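Local coordinates for protein TRAP dicarboxylate transporter, DctP subunit (Anaerococcus prevoti, PDB 4N91) that binds alpha- and beta-D-glucuronate and probably serves as the extracytoplasmic solute-binding component of a TRAP transporter, at residues Ala97-Glu100 / Val105-Ile108; Lys132-Ser137 / Ala322-Ala327. All coordinates share one frame; numbering follows the deposited sequence.

Interaction 1: Ala97-Glu100 / Val105-Ile108; sequences AILE and VWEI
Glu100 OE1, which lies 3.7 Å from Glu107 CG across the contact, is gripped by two groups from elsewhere in the chain: it is hydrogen-bonded to Thr181 OG1 and to Asn110 ND2, while Ser179 OG bonds to OE2. With both oxygens engaged, the buried carboxylate has little freedom to turn. Its CG sits between the backbone N and the carbonyl carbon (chi1 67°), and the extended chain beyond carries OE1 across to Glu107 CG. The two glutamates cross at about a right angle with their carboxylates turned 81° apart; Glu100 OE1 and Glu107 OE2 remain separated by 5.0 Å. Any repulsion is probably tempered by the donors round Glu100 and by the bond from Asn318 ND2 to Glu107 OE1.

Apolar packing supplies the rest. Leu99 lies over one face of the Trp106 indole: its CB forms a CH-pi contact 3.7 Å from the centroid of the five-membered ring, only 13° off the normal, and its CD1 reaches over the six-membered ring, coming within 3.8 Å of Trp106 CZ3. One leucine thus spans both rings from the same side. On the backbone side of this pair, Leu99 O comes within 3.3 Å of Trp106 CD1, a snug packing contact. Trp106 NE1, buried with the indole, is hydrogen-bonded to Thr138 OG1, a bond that would limit the indole's freedom to turn. Ile243 of strand 242-247 touches both Leu99 and Trp106. The example illustrates how a short helix following a sheet strand, here helix 96-99 after strand 91-95, can be packed against the loop that follows it, which carries a 3-10 segment at Val105 and Trp106, near the sugar pocket of a periplasmic binding-protein fold.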
loop_
_atom_site.group_PDB
_atom_site.type_symbol
_atom_site.label_atom_id
_atom_site.label_comp_id
_atom_site.label_asym_id
_atom_site.label_seq_id
_atom_site.Cartn_x
_atom_site.Cartn_y
_atom_site.Cartn_z
ATOM N N ALA A 97 0.461 1.588 -5.255
ATOM C CA ALA A 97 -0.049 0.956 -6.470
ATOM C C ALA A 97 -0.823 1.953 -7.333
ATOM O O ALA A 97 -0.739 1.912 -8.553
ATOM C CB ALA A 97 -0.933 -0.242 -6.119
ATOM N N ILE A 98 -1.629 2.810 -6.716
ATOM C CA ILE A 98 -2.469 3.706 -7.496
ATOM C C ILE A 98 -1.812 5.040 -7.816
ATOM O O ILE A 98 -2.229 5.740 -8.722
ATOM C CB ILE A 98 -3.866 3.943 -6.875
ATOM C CG1 ILE A 98 -3.766 4.769 -5.606
ATOM C CG2 ILE A 98 -4.628 2.581 -6.644
ATOM C CD1 ILE A 98 -5.093 5.311 -5.132
ATOM N N LEU A 99 -0.741 5.381 -7.112
ATOM C CA LEU A 99 -0.103 6.673 -7.325
ATOM C C LEU A 99 0.634 6.727 -8.656
ATOM O O LEU A 99 0.836 7.803 -9.201
ATOM C CB LEU A 99 0.825 7.019 -6.186
ATOM C CG LEU A 99 0.090 7.236 -4.852
ATOM C CD1 LEU A 99 1.101 7.539 -3.768
ATOM C CD2 LEU A 99 -0.939 8.345 -4.936
ATOM N N GLU A 100 0.992 5.570 -9.205
ATOM C CA GLU A 100 1.643 5.527 -10.513
ATOM C C GLU A 100 0.797 6.098 -11.642
ATOM O O GLU A 100 1.329 6.440 -12.671
ATOM C CB GLU A 100 2.087 4.099 -10.850
ATOM C CG GLU A 100 0.950 3.128 -11.056
ATOM C CD GLU A 100 1.405 1.712 -11.410
ATOM O OE1 GLU A 100 2.594 1.356 -11.184
ATOM O OE2 GLU A 100 0.548 0.951 -11.908
ATOM N N VAL A 105 6.757 7.992 -11.901
ATOM C CA VAL A 105 7.913 7.626 -11.105
ATOM C C VAL A 105 7.530 6.767 -9.888
ATOM O O VAL A 105 8.363 6.030 -9.361
ATOM C CB VAL A 105 8.753 8.840 -10.680
ATOM C CG1 VAL A 105 8.174 9.523 -9.468
ATOM C CG2 VAL A 105 10.186 8.404 -10.403
ATOM N N TRP A 106 6.277 6.832 -9.453
ATOM C CA TRP A 106 5.865 5.972 -8.322
ATOM C C TRP A 106 5.946 4.482 -8.681
ATOM O O TRP A 106 5.967 3.616 -7.798
ATOM C CB TRP A 106 4.461 6.289 -7.831
ATOM C CG TRP A 106 4.245 7.656 -7.280
ATOM C CD1 TRP A 106 3.794 8.746 -7.970
ATOM C CD2 TRP A 106 4.405 8.085 -5.924
ATOM N NE1 TRP A 106 3.676 9.818 -7.137
ATOM C CE2 TRP A 106 4.058 9.453 -5.880
ATOM C CE3 TRP A 106 4.808 7.452 -4.745
ATOM C CZ2 TRP A 106 4.092 10.195 -4.703
ATOM C CZ3 TRP A 106 4.856 8.196 -3.584
ATOM C CH2 TRP A 106 4.496 9.544 -3.571
ATOM N N GLU A 107 5.992 4.189 -9.977
ATOM C CA GLU A 107 6.095 2.818 -10.486
ATOM C C GLU A 107 7.191 2.033 -9.824
ATOM O O GLU A 107 7.119 0.816 -9.774
ATOM C CB GLU A 107 6.467 2.839 -11.977
ATOM C CG GLU A 107 5.343 3.073 -12.892
ATOM C CD GLU A 107 5.797 3.298 -14.316
ATOM O OE1 GLU A 107 6.992 3.672 -14.574
ATOM O OE2 GLU A 107 4.928 3.127 -15.189
ATOM N N ILE A 108 8.249 2.712 -9.397
ATOM C CA ILE A 108 9.417 2.016 -8.854
ATOM C C ILE A 108 9.058 1.009 -7.749
ATOM O O ILE A 108 9.530 -0.139 -7.764
ATOM C CB ILE A 108 10.511 3.022 -8.382
ATOM C CG1 ILE A 108 11.760 2.295 -7.884
ATOM C CG2 ILE A 108 10.007 3.966 -7.293
ATOM C CD1 ILE A 108 12.477 1.538 -8.924
#

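Interaction 2: Lys132-Ser137 / Ala322-Ala327; sequences KPIFES and APFYDA
A small helix-to-helix contact joins the end of helix 128-135 to the first turn of helix 322-334, and a single aromatic side chain bridges it. The backbones stay well apart, with the CA atoms of Ile134 and Phe324 separated by 9.4 Å, and the gap is spanned by Phe324 reaching from one helix and Ile134 from the other. CD1 of Ile134 rests over one face of the Phe324 ring as a CH-pi contact, 3.9 Å from its centroid and 15° off the normal. In the isoleucine, CG1 lies beside the backbone N (chi1 -53°), and the turn about the next bond (chi2 -64°) brings CD1 to the ring although the side chain starts out along another course. Pro133 meets the same ring differently: its CB lies at the edge, near the ring plane, 3.8 Å from Phe324 CZ. Face and edge are therefore held by consecutive residues of one helix.

Behind the isoleucine, its carbonyl oxygen is gripped twice. Ser137 OG donates to Ile134 O over 2.8 Å, lying in the carbonyl plane, and Ser137 N bonds to the same oxygen (3.1 Å). Phe135 shares backbone hydrogen bonding with Gly145 of strand 143-149, so the contact links helix 128-135, tied at Phe135 to an outer strand of the five-stranded sheet, to the C-terminal helix 322-334.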
loop_
_atom_site.group_PDB
_atom_site.type_symbol
_atom_site.label_atom_id
_atom_site.label_comp_id
_atom_site.label_asym_id
_atom_site.label_seq_id
_atom_site.Cartn_x
_atom_site.Cartn_y
_atom_site.Cartn_z
ATOM N N LYS A 132 12.492 10.861 -1.142
ATOM C CA LYS A 132 12.096 12.257 -1.289
ATOM C C LYS A 132 11.805 12.699 -2.724
ATOM O O LYS A 132 10.809 13.370 -2.959
ATOM C CB LYS A 132 13.083 13.200 -0.594
ATOM C CG LYS A 132 12.459 13.817 0.655
ATOM C CD LYS A 132 13.424 14.051 1.821
ATOM C CE LYS A 132 12.647 14.668 2.995
ATOM N NZ LYS A 132 13.457 14.912 4.223
ATOM N N PRO A 133 12.647 12.305 -3.694
ATOM C CA PRO A 133 12.354 12.670 -5.089
ATOM C C PRO A 133 11.052 12.060 -5.593
ATOM O O PRO A 133 10.358 12.678 -6.407
ATOM C CB PRO A 133 13.538 12.088 -5.862
ATOM C CG PRO A 133 14.601 11.986 -4.878
ATOM C CD PRO A 133 13.973 11.696 -3.557
ATOM N N ILE A 134 10.726 10.875 -5.094
ATOM C CA ILE A 134 9.492 10.208 -5.473
ATOM C C ILE A 134 8.306 10.924 -4.819
ATOM O O ILE A 134 7.335 11.283 -5.493
ATOM C CB ILE A 134 9.507 8.731 -5.055
ATOM C CG1 ILE A 134 10.763 8.037 -5.574
ATOM C CG2 ILE A 134 8.262 8.002 -5.556
ATOM C CD1 ILE A 134 10.853 7.971 -7.063
ATOM N N PHE A 135 8.410 11.140 -3.515
ATOM C CA PHE A 135 7.335 11.767 -2.736
ATOM C C PHE A 135 7.000 13.181 -3.237
ATOM O O PHE A 135 5.864 13.637 -3.119
ATOM C CB PHE A 135 7.715 11.841 -1.252
ATOM C CG PHE A 135 7.661 10.517 -0.517
ATOM C CD1 PHE A 135 7.420 9.327 -1.180
ATOM C CD2 PHE A 135 7.849 10.486 0.852
ATOM C CE1 PHE A 135 7.369 8.132 -0.476
ATOM C CE2 PHE A 135 7.804 9.294 1.545
ATOM C CZ PHE A 135 7.562 8.138 0.889
ATOM N N GLU A 136 7.983 13.870 -3.801
ATOM C CA GLU A 136 7.808 15.243 -4.278
ATOM C C GLU A 136 7.414 15.336 -5.748
ATOM O O GLU A 136 7.199 16.424 -6.262
ATOM C CB GLU A 136 9.098 16.038 -4.051
ATOM C CG GLU A 136 9.439 16.196 -2.588
ATOM C CD GLU A 136 10.800 16.818 -2.345
ATOM O OE1 GLU A 136 11.455 17.263 -3.312
ATOM O OE2 GLU A 136 11.209 16.848 -1.162
ATOM N N SER A 137 7.311 14.196 -6.415
ATOM C CA SER A 137 7.128 14.162 -7.857
ATOM C C SER A 137 5.799 14.746 -8.321
ATOM O O SER A 137 5.682 15.220 -9.453
ATOM C CB SER A 137 7.270 12.718 -8.350
ATOM O OG SER A 137 6.189 11.927 -7.920
ATOM N N ALA A 322 16.087 3.946 -13.192
ATOM C CA ALA A 322 17.323 3.191 -13.041
ATOM C C ALA A 322 18.119 3.560 -11.782
ATOM O O ALA A 322 18.567 2.686 -11.066
ATOM C CB ALA A 322 18.187 3.345 -14.300
ATOM N N PRO A 323 18.323 4.855 -11.516
ATOM C CA PRO A 323 19.174 5.155 -10.356
ATOM C C PRO A 323 18.533 4.777 -9.013
ATOM O O PRO A 323 19.248 4.438 -8.057
ATOM C CB PRO A 323 19.409 6.672 -10.472
ATOM C CG PRO A 323 18.330 7.154 -11.344
ATOM C CD PRO A 323 17.994 6.059 -12.290
ATOM N N PHE A 324 17.205 4.816 -8.948
ATOM C CA PHE A 324 16.482 4.347 -7.765
ATOM C C PHE A 324 16.610 2.833 -7.640
ATOM O O PHE A 324 16.877 2.293 -6.557
ATOM C CB PHE A 324 15.007 4.750 -7.830
ATOM C CG PHE A 324 14.803 6.234 -7.830
ATOM C CD1 PHE A 324 14.803 6.950 -6.643
ATOM C CD2 PHE A 324 14.648 6.919 -9.018
ATOM C CE1 PHE A 324 14.616 8.313 -6.642
ATOM C CE2 PHE A 324 14.478 8.286 -9.026
ATOM C CZ PHE A 324 14.479 8.988 -7.837
ATOM N N TYR A 325 16.419 2.152 -8.762
ATOM C CA TYR A 325 16.608 0.703 -8.805
ATOM C C TYR A 325 18.011 0.304 -8.365
ATOM O O TYR A 325 18.156 -0.631 -7.582
ATOM C CB TYR A 325 16.321 0.195 -10.208
ATOM C CG TYR A 325 16.273 -1.307 -10.341
ATOM C CD1 TYR A 325 15.130 -2.023 -9.997
ATOM C CD2 TYR A 325 17.344 -2.006 -10.856
ATOM C CE1 TYR A 325 15.079 -3.404 -10.145
ATOM C CE2 TYR A 325 17.299 -3.381 -11.011
ATOM C CZ TYR A 325 16.180 -4.070 -10.664
ATOM O OH TYR A 325 16.191 -5.443 -10.827
ATOM N N ASP A 326 19.036 1.025 -8.847
ATOM C CA ASP A 326 20.426 0.755 -8.434
ATOM C C ASP A 326 20.592 0.868 -6.926
ATOM O O ASP A 326 21.253 0.032 -6.297
ATOM C CB ASP A 326 21.409 1.720 -9.091
ATOM C CG ASP A 326 21.493 1.552 -10.591
ATOM O OD1 ASP A 326 21.137 0.475 -11.113
ATOM O OD2 ASP A 326 21.918 2.520 -11.247
ATOM N N ALA A 327 20.007 1.911 -6.353
ATOM C CA ALA A 327 20.143 2.168 -4.935
ATOM C C ALA A 327 19.451 1.072 -4.142
ATOM O O ALA A 327 19.947 0.628 -3.114
ATOM C CB ALA A 327 19.571 3.539 -4.588
#

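In the fold
Interactions 1 and 2 are neighbouring contacts that touch, their centres 11 Å apart. The loop carrying Val105 and Trp106 joins them: Val105 CG2 packs 3.4 Å from Ile134 CD1, the methyl that also meets the C-terminal helix, and Trp106 CZ2 approaches Ile134 O to 3.5 Å. Interaction 1 is the one closer to the sugar; the side chain of Leu99 is about 10 Å from bound glucuronate and about 7 Å from that of the ligand-binding Gln77. Interaction 2 lies farther out, away from the annotated sites. Together they illustrate how packing can run continuously from near a ligand pocket to a peripheral helix.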